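Local atomic coordinates of rieske iron-sulfur protein soxF (Sulfolobus acidocaldarius, PDB entry 1JM1), a protein that carries a Rieske [2Fe-2S] cluster and probably passes electrons in the respiratory chain of an archaeon. Residues Q23-S28 against L46-A51; G73-I78 against I150-Y155; S91-H96 against P189-S194; Q104-S109 against L115-A120; S129-A132 against V138-S141. One frame throughout, in Å; residues are numbered along the deposited sequence.

Overall arrangement
The five contacts range from bare hydrophobic packing to cluster chemistry. Contacts 2 and 3 are buried; contacts 1, 4 and 5 are partly buried and lie nearer the surface. Contacts 4 and 5 belong to the same mixed sheet and are held by backbone hydrogen bonds, parallel in the first and antiparallel in the second. Contact 2 packs isoleucines, contact 1 one isoleucine tip on a capping aspartate and an alanine; the two meet where Leu46 packs on Leu153, and contact 1 touches contact 4, Leu49 against Ala120. Contacts 3 and 5 both reach the [2Fe-2S] cluster and are tied by Tyr131 OH and Val95 N, contact 3 supplying metal ligands and contact 5 a serine hydroxyl.

Contact 1: residues Q23-S28 against L46-A51; sequences QQIKSS and LVDLQA
Asp48 OD1 is gripped by three groups: the backbone N of Ala51 at 3.0 Å, the backbone N of Gln50 in a weak, bent bond, and the hydroxyl of Thr86. Asp48 ends strand 43-48 and occupies the N-cap position of helix 49-53, where its carboxylate oxygen serves amides of the first turn. The Ala51 N-H is the straighter donor (168°) and meets OD1 from above the carboxylate plane. With CG anti to the backbone N (chi1 -177°), the carboxylate folds over the start of the helix, and CB and OD2 come against helix 18-28. The CD1 methyl of Ile25 lies 3.9 Å from Asp48 CB and equally near OD2, the two side chains crossing at about a right angle. The same Ile25 CD1 touches Ala51 CB at 4.0 Å, so one isoleucine tip touches both the capping residue and the first turn that it caps. With an alanine here, the amides of Gln50 and Ala51 and the Thr86 hydroxyl would probably lose their shared acceptor, and the helix start its anchor. On the other side, the end of helix 18-28 is tied by its serines: Ser27 OG donates to Gln23 O at 2.8 Å, and Ser27 N reaches the same oxygen from the opposite face of the carbonyl. Gln24 NE2 binds the carbonyls of Cys30 and Val32, fastening the helix to strand 32-36, which pairs with strand 43-48; strand 87-91 lies along the far side of 43-48.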
# COMPACT_ATOMS: atom_id res chain seq x y z
N GLN A 23 -14.41 -3.78 11.70
CA GLN A 23 -15.23 -5.00 11.83
C GLN A 23 -14.46 -6.17 11.30
O GLN A 23 -14.56 -7.30 11.83
CB GLN A 23 -16.60 -4.84 11.24
CG GLN A 23 -17.49 -6.13 11.26
CD GLN A 23 -17.79 -6.66 12.66
OE1 GLN A 23 -17.97 -5.98 13.67
NE2 GLN A 23 -17.75 -7.98 12.76
N GLN A 24 -13.74 -6.00 10.17
CA GLN A 24 -13.00 -7.09 9.64
C GLN A 24 -11.91 -7.52 10.62
O GLN A 24 -11.68 -8.74 10.89
CB GLN A 24 -12.35 -6.64 8.27
CG GLN A 24 -11.47 -7.80 7.75
CD GLN A 24 -10.87 -7.39 6.41
OE1 GLN A 24 -11.55 -7.32 5.38
NE2 GLN A 24 -9.57 -7.14 6.43
N ILE A 25 -11.18 -6.57 11.22
CA ILE A 25 -10.15 -6.92 12.16
C ILE A 25 -10.74 -7.63 13.36
O ILE A 25 -10.24 -8.67 13.79
CB ILE A 25 -9.38 -5.65 12.59
CG1 ILE A 25 -8.58 -5.10 11.43
CG2 ILE A 25 -8.50 -5.94 13.86
CD1 ILE A 25 -8.00 -3.71 11.65
N LYS A 26 -11.86 -7.14 13.89
CA LYS A 26 -12.48 -7.81 15.04
C LYS A 26 -13.00 -9.20 14.76
O LYS A 26 -12.86 -10.10 15.58
CB LYS A 26 -13.65 -6.94 15.49
CG LYS A 26 -13.10 -5.75 16.12
N SER A 27 -13.56 -9.40 13.58
CA SER A 27 -14.22 -10.65 13.30
C SER A 27 -13.26 -11.70 12.81
O SER A 27 -13.38 -12.89 13.10
CB SER A 27 -15.48 -10.40 12.38
OG SER A 27 -15.02 -9.95 11.10
N SER A 28 -12.28 -11.33 12.02
CA SER A 28 -11.44 -12.30 11.32
C SER A 28 -9.99 -12.21 11.71
O SER A 28 -9.17 -13.05 11.43
CB SER A 28 -11.58 -12.08 9.79
OG SER A 28 -10.86 -10.93 9.40
N LEU A 46 -4.81 -1.61 1.97
CA LEU A 46 -4.75 -0.94 3.25
C LEU A 46 -4.20 -1.89 4.26
O LEU A 46 -4.46 -3.09 4.20
CB LEU A 46 -6.17 -0.51 3.80
CG LEU A 46 -7.11 0.30 3.06
CD1 LEU A 46 -8.41 0.57 3.87
CD2 LEU A 46 -6.53 1.68 2.75
N VAL A 47 -3.49 -1.35 5.24
CA VAL A 47 -3.03 -2.15 6.39
C VAL A 47 -3.11 -1.30 7.63
O VAL A 47 -2.67 -0.14 7.62
CB VAL A 47 -1.63 -2.72 6.16
CG1 VAL A 47 -0.56 -1.66 5.88
CG2 VAL A 47 -1.22 -3.64 7.33
N ASP A 48 -3.67 -1.87 8.69
CA ASP A 48 -3.63 -1.25 10.01
C ASP A 48 -2.37 -1.75 10.66
O ASP A 48 -2.27 -2.92 11.10
CB ASP A 48 -4.86 -1.53 10.83
CG ASP A 48 -4.80 -0.82 12.18
OD1 ASP A 48 -3.76 -0.65 12.76
OD2 ASP A 48 -5.92 -0.56 12.73
N LEU A 49 -1.31 -0.89 10.70
CA LEU A 49 -0.03 -1.34 11.18
C LEU A 49 -0.03 -1.62 12.66
O LEU A 49 0.83 -2.43 13.11
CB LEU A 49 1.09 -0.40 10.81
CG LEU A 49 1.49 -0.37 9.31
CD1 LEU A 49 2.60 0.62 9.06
CD2 LEU A 49 1.97 -1.74 8.81
N GLN A 50 -0.92 -1.04 13.44
CA GLN A 50 -1.00 -1.38 14.88
C GLN A 50 -1.66 -2.73 15.06
O GLN A 50 -1.19 -3.54 15.87
CB GLN A 50 -1.74 -0.23 15.61
CG GLN A 50 -1.91 -0.55 17.11
CD GLN A 50 -2.49 0.69 17.83
OE1 GLN A 50 -1.91 0.97 18.84
NE2 GLN A 50 -3.57 1.22 17.42
N ALA A 51 -2.76 -3.01 14.34
CA ALA A 51 -3.32 -4.33 14.43
C ALA A 51 -2.32 -5.40 13.99
O ALA A 51 -2.22 -6.47 14.60
CB ALA A 51 -4.62 -4.40 13.60

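Contact 2: residues G73-I78 against I150-Y155; sequences GQIQTI and IVILDY
Ile78 and Ile150 form the close, buried part of this contact, sliding past each other in opposite directions. Ile78 CG1 rests 3.9 Å from Ile150 CD1, and the CG2 methyls of the same two residues meet at 4.1 Å. In Ile78, CG2 stands anti to the backbone N, which leaves CG1 beside that N (chi1 -57°) and brings both branches onto Ile150. Ile152 adds a looser touch, its CG1 lying 4.3 Å from Ile78 CD1. The packing is purely aliphatic and links two separate antiparallel sheets of the Rieske protein: strand 77-79 pairs with 59-61, whereas 151-155 is an outer strand of the sheet that runs on through 161-167 to 13-17. Further back along the first segment the contact thins. Ile75, only partly buried, reaches tip to tip toward Ile152; the 3.4 Å between Ile75 CD1 and Ile152 CD1 is doubtful, because Ile152 was modelled in two conformers. Leu7 and Leu72 also touch Ile152. Gln76 is exposed on the solvent side, while Thr77 OG1 bonds to Glu59.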
# COMPACT_ATOMS: atom_id res chain seq x y z
N GLY A 73 5.97 14.91 -4.59
CA GLY A 73 7.36 14.74 -4.24
C GLY A 73 7.80 15.52 -3.02
O GLY A 73 8.90 15.30 -2.52
N GLN A 74 6.98 16.44 -2.54
CA GLN A 74 7.32 17.25 -1.38
C GLN A 74 6.81 16.66 -0.09
O GLN A 74 7.10 17.16 1.00
CB GLN A 74 6.82 18.68 -1.59
CG GLN A 74 7.37 19.64 -0.56
CD GLN A 74 7.14 21.09 -0.93
OE1 GLN A 74 6.22 21.37 -1.75
NE2 GLN A 74 7.89 22.00 -0.33
N ILE A 75 6.04 15.59 -0.15
CA ILE A 75 5.54 14.94 1.08
C ILE A 75 6.75 14.32 1.78
O ILE A 75 7.50 13.53 1.22
CB ILE A 75 4.49 13.87 0.73
CG1 ILE A 75 3.25 14.54 0.13
CG2 ILE A 75 4.16 13.04 1.94
CD1 ILE A 75 2.26 13.53 -0.46
N GLN A 76 6.96 14.73 3.06
CA GLN A 76 8.09 14.20 3.81
C GLN A 76 7.77 12.93 4.55
O GLN A 76 8.65 12.06 4.71
CB GLN A 76 8.60 15.25 4.84
CG GLN A 76 9.22 16.42 4.14
CD GLN A 76 9.63 17.47 5.17
OE1 GLN A 76 10.64 17.27 5.85
NE2 GLN A 76 8.86 18.50 5.23
N THR A 77 6.56 12.81 5.07
CA THR A 77 6.11 11.69 5.85
C THR A 77 4.67 11.40 5.50
O THR A 77 3.95 12.25 4.99
CB THR A 77 6.22 11.89 7.35
OG1 THR A 77 5.18 12.83 7.72
CG2 THR A 77 7.61 12.40 7.79
N ILE A 78 4.28 10.16 5.73
CA ILE A 78 2.92 9.68 5.52
C ILE A 78 2.31 9.44 6.89
O ILE A 78 2.82 8.62 7.66
CB ILE A 78 2.91 8.40 4.68
CG1 ILE A 78 3.60 8.58 3.34
CG2 ILE A 78 1.45 7.90 4.51
CD1 ILE A 78 3.09 9.55 2.51
N ILE A 150 3.68 3.91 -1.82
CA ILE A 150 2.65 4.20 -0.85
C ILE A 150 1.47 4.86 -1.54
O ILE A 150 1.65 5.77 -2.36
CB ILE A 150 3.19 5.10 0.30
CG1 ILE A 150 4.27 4.34 1.06
CG2 ILE A 150 2.08 5.59 1.21
CD1 ILE A 150 5.09 5.22 2.01
N VAL A 151 0.27 4.43 -1.17
CA VAL A 151 -0.97 5.08 -1.57
C VAL A 151 -1.33 6.05 -0.44
O VAL A 151 -1.53 5.65 0.72
CB VAL A 151 -2.08 4.05 -1.80
CG1 VAL A 151 -3.39 4.79 -2.16
CG2 VAL A 151 -1.68 3.08 -2.90
N ILE A 152 -1.39 7.32 -0.79
CA ILE A 152 -1.71 8.39 0.17
C ILE A 152 -3.21 8.33 0.45
O ILE A 152 -4.02 8.25 -0.48
CB ILE A 152 -1.25 9.73 -0.36
CG1 ILE A 152 0.24 9.67 -0.73
CG2 ILE A 152 -1.58 10.84 0.65
CD1 ILE A 152 0.56 10.83 -1.66
N LEU A 153 -3.57 8.33 1.74
CA LEU A 153 -4.92 8.26 2.19
C LEU A 153 -5.36 9.54 2.85
O LEU A 153 -4.56 10.29 3.41
CB LEU A 153 -5.07 7.11 3.21
CG LEU A 153 -4.66 5.72 2.73
CD1 LEU A 153 -4.80 4.73 3.89
CD2 LEU A 153 -5.48 5.27 1.52
N ASP A 154 -6.67 9.75 2.85
CA ASP A 154 -7.34 10.85 3.54
C ASP A 154 -8.56 10.25 4.24
O ASP A 154 -9.44 9.66 3.58
CB ASP A 154 -7.72 11.94 2.57
CG ASP A 154 -8.33 13.16 3.21
OD1 ASP A 154 -8.12 13.38 4.40
OD2 ASP A 154 -8.93 13.98 2.47
N TYR A 155 -8.73 10.48 5.51
CA TYR A 155 -9.87 10.05 6.29
C TYR A 155 -10.80 11.26 6.49
O TYR A 155 -10.38 12.30 6.99
CB TYR A 155 -9.36 9.49 7.65
CG TYR A 155 -10.42 9.20 8.65
CD1 TYR A 155 -11.25 8.06 8.56
CD2 TYR A 155 -10.60 10.01 9.74
CE1 TYR A 155 -12.20 7.79 9.53
CE2 TYR A 155 -11.56 9.74 10.69
CZ TYR A 155 -12.39 8.68 10.56
OH TYR A 155 -13.41 8.39 11.46

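Contact 3: residues S91-H96 against P189-S194; sequences SDVCVH and PRYSYS. With FES (Fe2/s2 (inorganic) cluster), chain C.
Val93 stands just ahead of the first cluster-binding loop of the Rieske fold, Cys-X-His-X-Gly-Cys, in which Cys94 and His96 bind iron and Cys99 forms the disulfide with Cys126; it packs against Tyr193 and Tyr191 from the C-terminal part of the chain. Its CG2 methyl sits over one face of the Tyr193 ring, 4.0 Å from the centroid and displaced toward the rim, in a CH-pi contact. CG1, anti to the backbone N (chi1 -179°), reaches the phenol end, 3.5 Å from Tyr193 OH. Tyr193 was modelled in two conformers, so these contacts describe one of them. Its hydroxyl is bonded to Gly98 O, within the cluster loop itself. Val93 CG2 also meets the Tyr191 ring obliquely, 4.1 Å from CE2, and the Tyr191 hydroxyl bonds to Phe172 O. A glycine in place of Val93 would remove both methyls and is likely to open a gap between the loop and the tyrosines, leaving Tyr193 less firmly held. The backbone here is steadied by an ST turn, Val93 N donating to Ser91 OG at 3.2 Å. Next along the chain, Cys94 SG binds FE1 at 2.3 Å and His96 ND1 binds FE2 at 2.1 Å. His96 N points at Cys94 SG in a long but straight bond (163°). Cysteine thiolates (Cys94, Cys124) thus hold FE1 and histidine imidazoles (His96, His127) FE2, both sulfides bridging, and an N-H directed at the cysteine sulfur would tend to draw charge from it and ease reduction.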
# COMPACT_ATOMS: atom_id res chain seq x y z
N SER A 91 0.97 -0.01 -2.81
CA SER A 91 0.81 -0.83 -4.00
C SER A 91 1.02 -2.31 -3.64
O SER A 91 1.86 -2.67 -2.83
CB SER A 91 1.84 -0.42 -5.03
OG SER A 91 1.77 -1.23 -6.20
N ASP A 92 0.25 -3.17 -4.33
CA ASP A 92 0.40 -4.61 -4.22
C ASP A 92 1.22 -5.21 -5.35
O ASP A 92 1.19 -6.44 -5.50
CB ASP A 92 -0.95 -5.29 -4.11
CG ASP A 92 -0.90 -6.72 -3.69
OD1 ASP A 92 -0.04 -7.00 -2.77
OD2 ASP A 92 -1.68 -7.56 -4.16
N VAL A 93 1.94 -4.41 -6.11
CA VAL A 93 2.78 -4.87 -7.24
C VAL A 93 4.24 -4.63 -6.90
O VAL A 93 4.67 -3.48 -6.68
CB VAL A 93 2.36 -4.24 -8.55
CG1 VAL A 93 3.26 -4.79 -9.69
CG2 VAL A 93 0.89 -4.45 -8.88
N CYS A 94 5.02 -5.71 -6.84
CA CYS A 94 6.43 -5.61 -6.59
C CYS A 94 7.14 -4.78 -7.64
O CYS A 94 6.89 -4.94 -8.85
CB CYS A 94 7.01 -7.04 -6.59
SG CYS A 94 8.74 -7.12 -6.07
N VAL A 95 8.03 -3.89 -7.19
CA VAL A 95 8.75 -2.99 -8.11
C VAL A 95 10.07 -3.59 -8.59
O VAL A 95 10.83 -2.92 -9.30
CB VAL A 95 8.91 -1.59 -7.53
CG1 VAL A 95 7.53 -0.89 -7.47
CG2 VAL A 95 9.56 -1.54 -6.18
N HIS A 96 10.36 -4.85 -8.27
CA HIS A 96 11.46 -5.57 -8.91
C HIS A 96 11.01 -6.03 -10.29
O HIS A 96 11.45 -5.48 -11.30
CB HIS A 96 11.90 -6.73 -8.05
CG HIS A 96 12.96 -7.57 -8.73
ND1 HIS A 96 12.79 -8.93 -8.90
CD2 HIS A 96 14.12 -7.16 -9.32
CE1 HIS A 96 13.85 -9.32 -9.57
NE2 HIS A 96 14.67 -8.31 -9.84
N PRO A 189 -2.34 -2.48 -20.52
CA PRO A 189 -2.98 -3.77 -20.58
C PRO A 189 -2.19 -4.88 -19.90
O PRO A 189 -2.79 -5.89 -19.57
CB PRO A 189 -3.10 -4.06 -22.08
CG PRO A 189 -2.81 -2.84 -22.74
CD PRO A 189 -2.10 -1.94 -21.87
N ARG A 190 -0.89 -4.75 -19.71
CA ARG A 190 -0.14 -5.77 -19.00
C ARG A 190 -0.52 -5.87 -17.53
O ARG A 190 -0.23 -6.88 -16.88
CB ARG A 190 1.33 -5.60 -19.15
CG ARG A 190 1.86 -5.67 -20.56
CD ARG A 190 3.37 -5.92 -20.57
NE ARG A 190 3.84 -5.81 -21.95
CZ ARG A 190 5.13 -5.84 -22.25
NH1 ARG A 190 6.04 -6.05 -21.30
NH2 ARG A 190 5.50 -5.68 -23.49
N TYR A 191 -1.18 -4.83 -16.98
CA TYR A 191 -1.68 -4.88 -15.61
C TYR A 191 -2.96 -5.70 -15.61
O TYR A 191 -4.08 -5.18 -15.74
CB TYR A 191 -1.92 -3.47 -15.06
CG TYR A 191 -0.72 -2.94 -14.28
CD1 TYR A 191 0.55 -2.80 -14.83
CD2 TYR A 191 -0.88 -2.58 -12.93
CE1 TYR A 191 1.61 -2.30 -14.07
CE2 TYR A 191 0.17 -2.11 -12.18
CZ TYR A 191 1.42 -1.97 -12.75
OH TYR A 191 2.41 -1.49 -11.94
N SER A 192 -2.90 -6.99 -15.43
CA SER A 192 -4.14 -7.78 -15.48
C SER A 192 -4.44 -8.33 -14.12
O SER A 192 -5.29 -9.19 -13.96
CB SER A 192 -4.00 -8.87 -16.69
OG SER A 192 -3.02 -9.68 -16.18
N TYR A 193 -3.84 -7.98 -12.98
CA TYR A 193 -3.89 -8.42 -11.61
C TYR A 193 -5.34 -8.32 -11.08
O TYR A 193 -6.04 -7.27 -11.35
CB TYR A 193 -3.04 -7.53 -10.70
CG TYR A 193 -1.61 -7.35 -11.15
CD1 TYR A 193 -1.24 -6.22 -11.86
CD2 TYR A 193 -0.66 -8.30 -10.89
CE1 TYR A 193 0.06 -6.04 -12.27
CE2 TYR A 193 0.69 -8.14 -11.29
CZ TYR A 193 1.03 -7.02 -11.98
OH TYR A 193 2.30 -6.78 -12.45
N SER A 194 -5.67 -9.33 -10.42
CA SER A 194 -6.94 -9.29 -9.60
C SER A 194 -6.73 -8.75 -8.15
O SER A 194 -5.73 -8.68 -7.59
CB SER A 194 -7.65 -10.61 -9.57
OG SER A 194 -6.67 -11.61 -9.39
FE1 FES C . 9.19 -9.39 -6.46
FE2 FES C . 11.24 -10.08 -8.11
S1 FES C . 11.31 -9.92 -5.86
S2 FES C . 9.10 -9.66 -8.70

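Contact 4: residues Q104-S109 against L115-A120; sequences QVIVSS and LYAKGA
Tyr116 runs alongside the 104-109 segment, its CB meeting Val107 CG2 at 4.1 Å. CG lies near the carbonyl carbon of Ser109. With CG anti to the backbone N (chi1 174°), the ring extends beside the turn that follows strand 105-107: CD2 is 3.5 Å from Val107 O, which lies at the ring edge, and CE2 is 3.5 Å from Ser108 O, approached obliquely. Ser108 CA also sits at the edge, and the backbone N of Lys118 lies over the centre of one face. The side chain as a whole comes near that of Asp121 and within about 5 Å of a bound magnesium ion. The backbones pair in parallel, Ile106 with Leu115 and Val107 with Tyr116, as neighbouring strands 105-107 and 114-116 of the mixed sheet in the Rieske domain, which continues through 121-123 to the hairpin 130-132/138-141. Leu115 N donates to Val105 O at 2.8 Å, and its carbonyl oxygen accepts from Val107 N at 2.9 Å, so this one residue bonds both neighbours of Ile106. Val107 O receives a weak bond from Ala117 N and a hydrogen bond from a water, which in turn accepts from Lys118 N. On the other face of the sheet, Ile106 and Leu115 lie side by side and point the same way, CD1 to CD2 4.1 Å, while Ile106 CG2 touches Ala117 CB at 3.9 Å. Leu115 and Ala117 go on to pack against Leu52 of helix 49-53, Leu115 also against Val32 of strand 32-36, and strand 202-203 flanks 105-107.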
# COMPACT_ATOMS: atom_id res chain seq x y z
N GLN A 104 -1.67 -10.85 2.03
CA GLN A 104 -2.70 -11.57 2.79
C GLN A 104 -2.18 -12.81 3.50
O GLN A 104 -2.87 -13.37 4.32
CB GLN A 104 -3.89 -12.00 1.87
CG GLN A 104 -3.57 -13.06 0.82
CD GLN A 104 -2.87 -12.71 -0.39
OE1 GLN A 104 -2.30 -11.67 -0.59
NE2 GLN A 104 -2.66 -13.68 -1.32
N VAL A 105 -0.96 -13.26 3.15
CA VAL A 105 -0.38 -14.48 3.75
C VAL A 105 0.43 -14.02 4.95
O VAL A 105 1.52 -13.45 4.79
CB VAL A 105 0.42 -15.28 2.77
CG1 VAL A 105 1.02 -16.52 3.47
CG2 VAL A 105 -0.43 -15.71 1.54
N ILE A 106 -0.10 -14.19 6.16
CA ILE A 106 0.52 -13.66 7.36
C ILE A 106 1.50 -14.69 7.91
O ILE A 106 1.09 -15.86 8.11
CB ILE A 106 -0.52 -13.27 8.41
CG1 ILE A 106 -1.64 -12.37 7.82
CG2 ILE A 106 0.16 -12.71 9.62
CD1 ILE A 106 -1.16 -11.07 7.18
N VAL A 107 2.76 -14.33 8.04
CA VAL A 107 3.81 -15.28 8.34
C VAL A 107 4.51 -14.87 9.64
O VAL A 107 4.44 -13.71 10.14
CB VAL A 107 4.79 -15.47 7.17
CG1 VAL A 107 4.05 -15.97 5.94
CG2 VAL A 107 5.56 -14.20 6.83
N SER A 108 5.23 -15.89 10.16
CA SER A 108 5.92 -15.69 11.46
C SER A 108 7.42 -15.75 11.33
O SER A 108 8.10 -15.75 12.34
CB SER A 108 5.32 -16.74 12.47
OG SER A 108 5.72 -18.00 11.99
N SER A 109 7.95 -15.74 10.11
CA SER A 109 9.34 -15.68 9.89
C SER A 109 9.64 -14.69 8.72
O SER A 109 8.92 -14.68 7.74
CB SER A 109 9.78 -17.03 9.29
OG SER A 109 11.11 -17.09 9.33
N LEU A 115 3.52 -11.52 4.51
CA LEU A 115 3.60 -10.37 5.38
C LEU A 115 3.98 -10.86 6.78
O LEU A 115 3.20 -11.52 7.47
CB LEU A 115 2.28 -9.62 5.38
CG LEU A 115 2.22 -8.34 6.26
CD1 LEU A 115 3.33 -7.38 5.93
CD2 LEU A 115 0.88 -7.69 6.12
N TYR A 116 5.20 -10.55 7.18
CA TYR A 116 5.75 -10.90 8.51
C TYR A 116 5.16 -9.88 9.47
O TYR A 116 5.61 -8.74 9.52
CB TYR A 116 7.28 -10.87 8.46
CG TYR A 116 7.93 -11.07 9.80
CD1 TYR A 116 8.84 -10.17 10.28
CD2 TYR A 116 7.58 -12.19 10.61
CE1 TYR A 116 9.48 -10.33 11.51
CE2 TYR A 116 8.21 -12.33 11.85
CZ TYR A 116 9.12 -11.41 12.30
OH TYR A 116 9.74 -11.60 13.50
N ALA A 117 4.16 -10.29 10.21
CA ALA A 117 3.36 -9.32 10.97
C ALA A 117 4.17 -8.60 12.02
O ALA A 117 4.08 -7.38 12.18
CB ALA A 117 2.18 -10.06 11.63
N LYS A 118 5.02 -9.36 12.76
CA LYS A 118 5.73 -8.72 13.87
C LYS A 118 6.61 -7.61 13.36
O LYS A 118 6.81 -6.58 14.05
CB LYS A 118 6.58 -9.74 14.60
CG LYS A 118 7.31 -9.23 15.79
CD LYS A 118 8.01 -10.40 16.57
CE LYS A 118 9.12 -9.93 17.48
NZ LYS A 118 10.31 -10.80 17.79
N GLY A 119 7.19 -7.76 12.19
CA GLY A 119 8.11 -6.76 11.63
C GLY A 119 7.51 -5.84 10.60
O GLY A 119 8.22 -4.98 10.10
N ALA A 120 6.27 -6.05 10.20
CA ALA A 120 5.66 -5.34 9.09
C ALA A 120 6.50 -5.39 7.84
O ALA A 120 6.64 -4.40 7.12
CB ALA A 120 5.29 -3.90 9.46
O HOH W 1 4.72 -12.37 12.69

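Contact 5: residues S129-A132 against V138-S141; sequences SIYA and VVVS. With FES (Fe2/s2 (inorganic) cluster), chain C.
The Tyr131 ring is approached obliquely by Val139 CG2, which lies 3.8 Å from CE2; the two side chains run side by side and point the same way. CG of Tyr131 is beside its backbone N (chi1 -56°), and the ring leads in toward the cluster loops, touching Cys94, Ala144 and Leu148. Tyr131 and Val139 are a non-hydrogen-bonded pair of the antiparallel hairpin 130-132/138-141. The bonds lie to either side: Ala132 N to Val138 O, 2.8 Å and in the carbonyl plane, Val140 N to Ile130 O at 2.9 Å, and Ile130 N to Ser141 O at 2.9 Å. Val140 and Ser141 thus both stand opposite Ile130, an arrangement consistent with a beta bulge, and Ser141 N is left buried without a partner. The face opposite Tyr131 carries Ile130, Ala132 and Ser141, with Ile130 CD1 covering Ser141 CB. Val140 reaches Ile130 and Ala132 CB from the strand's flank; the side chains of Ile130 and Val140 cross at about a right angle, CG2 to CG2 3.7 Å. At the start of the hairpin, Ser129 OG sits 3.1 Å from S1 of the [2Fe-2S] cluster and has a weak bond with Ala144 N. Tyr131 OH bonds to Val95 N and lies close to Cys94 SG. Two hydroxyls are thereby set beside cluster sulfurs, one bridging and one a ligand; as in other Rieske proteins, such groups would probably stabilise the reduced cluster and raise its potential.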
# COMPACT_ATOMS: atom_id res chain seq x y z
N SER A 129 12.52 -9.97 -2.67
CA SER A 129 12.50 -8.60 -2.19
C SER A 129 11.70 -8.49 -0.92
O SER A 129 10.61 -9.06 -0.82
CB SER A 129 11.93 -7.65 -3.25
OG SER A 129 12.72 -7.62 -4.39
N ILE A 130 12.23 -7.75 0.06
CA ILE A 130 11.53 -7.50 1.32
C ILE A 130 11.40 -6.00 1.51
O ILE A 130 12.40 -5.29 1.54
CB ILE A 130 12.20 -8.16 2.52
CG1 ILE A 130 12.38 -9.69 2.28
CG2 ILE A 130 11.41 -7.89 3.79
CD1 ILE A 130 13.05 -10.43 3.43
N TYR A 131 10.16 -5.57 1.68
CA TYR A 131 9.81 -4.16 1.90
C TYR A 131 9.42 -3.95 3.34
O TYR A 131 8.54 -4.64 3.87
CB TYR A 131 8.66 -3.78 1.00
CG TYR A 131 8.89 -4.01 -0.48
CD1 TYR A 131 8.35 -5.13 -1.12
CD2 TYR A 131 9.66 -3.13 -1.22
CE1 TYR A 131 8.57 -5.32 -2.47
CE2 TYR A 131 9.84 -3.30 -2.59
CZ TYR A 131 9.29 -4.40 -3.20
OH TYR A 131 9.45 -4.53 -4.56
N ALA A 132 10.07 -2.97 4.01
CA ALA A 132 9.81 -2.67 5.40
C ALA A 132 8.71 -1.63 5.47
O ALA A 132 8.95 -0.42 5.34
CB ALA A 132 11.09 -2.20 6.06
N VAL A 138 10.75 0.82 2.29
CA VAL A 138 12.13 0.69 1.82
C VAL A 138 12.52 -0.79 1.74
O VAL A 138 12.03 -1.64 2.46
CB VAL A 138 13.09 1.49 2.69
CG1 VAL A 138 12.78 2.98 2.62
CG2 VAL A 138 13.13 1.02 4.10
N VAL A 139 13.46 -1.05 0.82
CA VAL A 139 13.92 -2.42 0.58
C VAL A 139 14.97 -2.79 1.59
O VAL A 139 16.01 -2.10 1.69
CB VAL A 139 14.45 -2.54 -0.88
CG1 VAL A 139 14.96 -3.98 -1.12
CG2 VAL A 139 13.38 -2.13 -1.86
N VAL A 140 14.77 -3.86 2.32
CA VAL A 140 15.70 -4.36 3.33
C VAL A 140 16.35 -5.66 2.91
O VAL A 140 17.25 -6.12 3.62
CB VAL A 140 15.06 -4.41 4.72
CG1 VAL A 140 14.73 -2.98 5.24
CG2 VAL A 140 13.84 -5.28 4.79
N SER A 141 15.92 -6.30 1.85
CA SER A 141 16.56 -7.50 1.32
C SER A 141 16.11 -7.69 -0.08
O SER A 141 15.04 -7.23 -0.47
CB SER A 141 16.10 -8.73 2.19
OG SER A 141 16.91 -9.86 1.86
FE1 FES C . 9.19 -9.39 -6.46
FE2 FES C . 11.24 -10.08 -8.11
S1 FES C . 11.31 -9.92 -5.86
S2 FES C . 9.10 -9.66 -8.70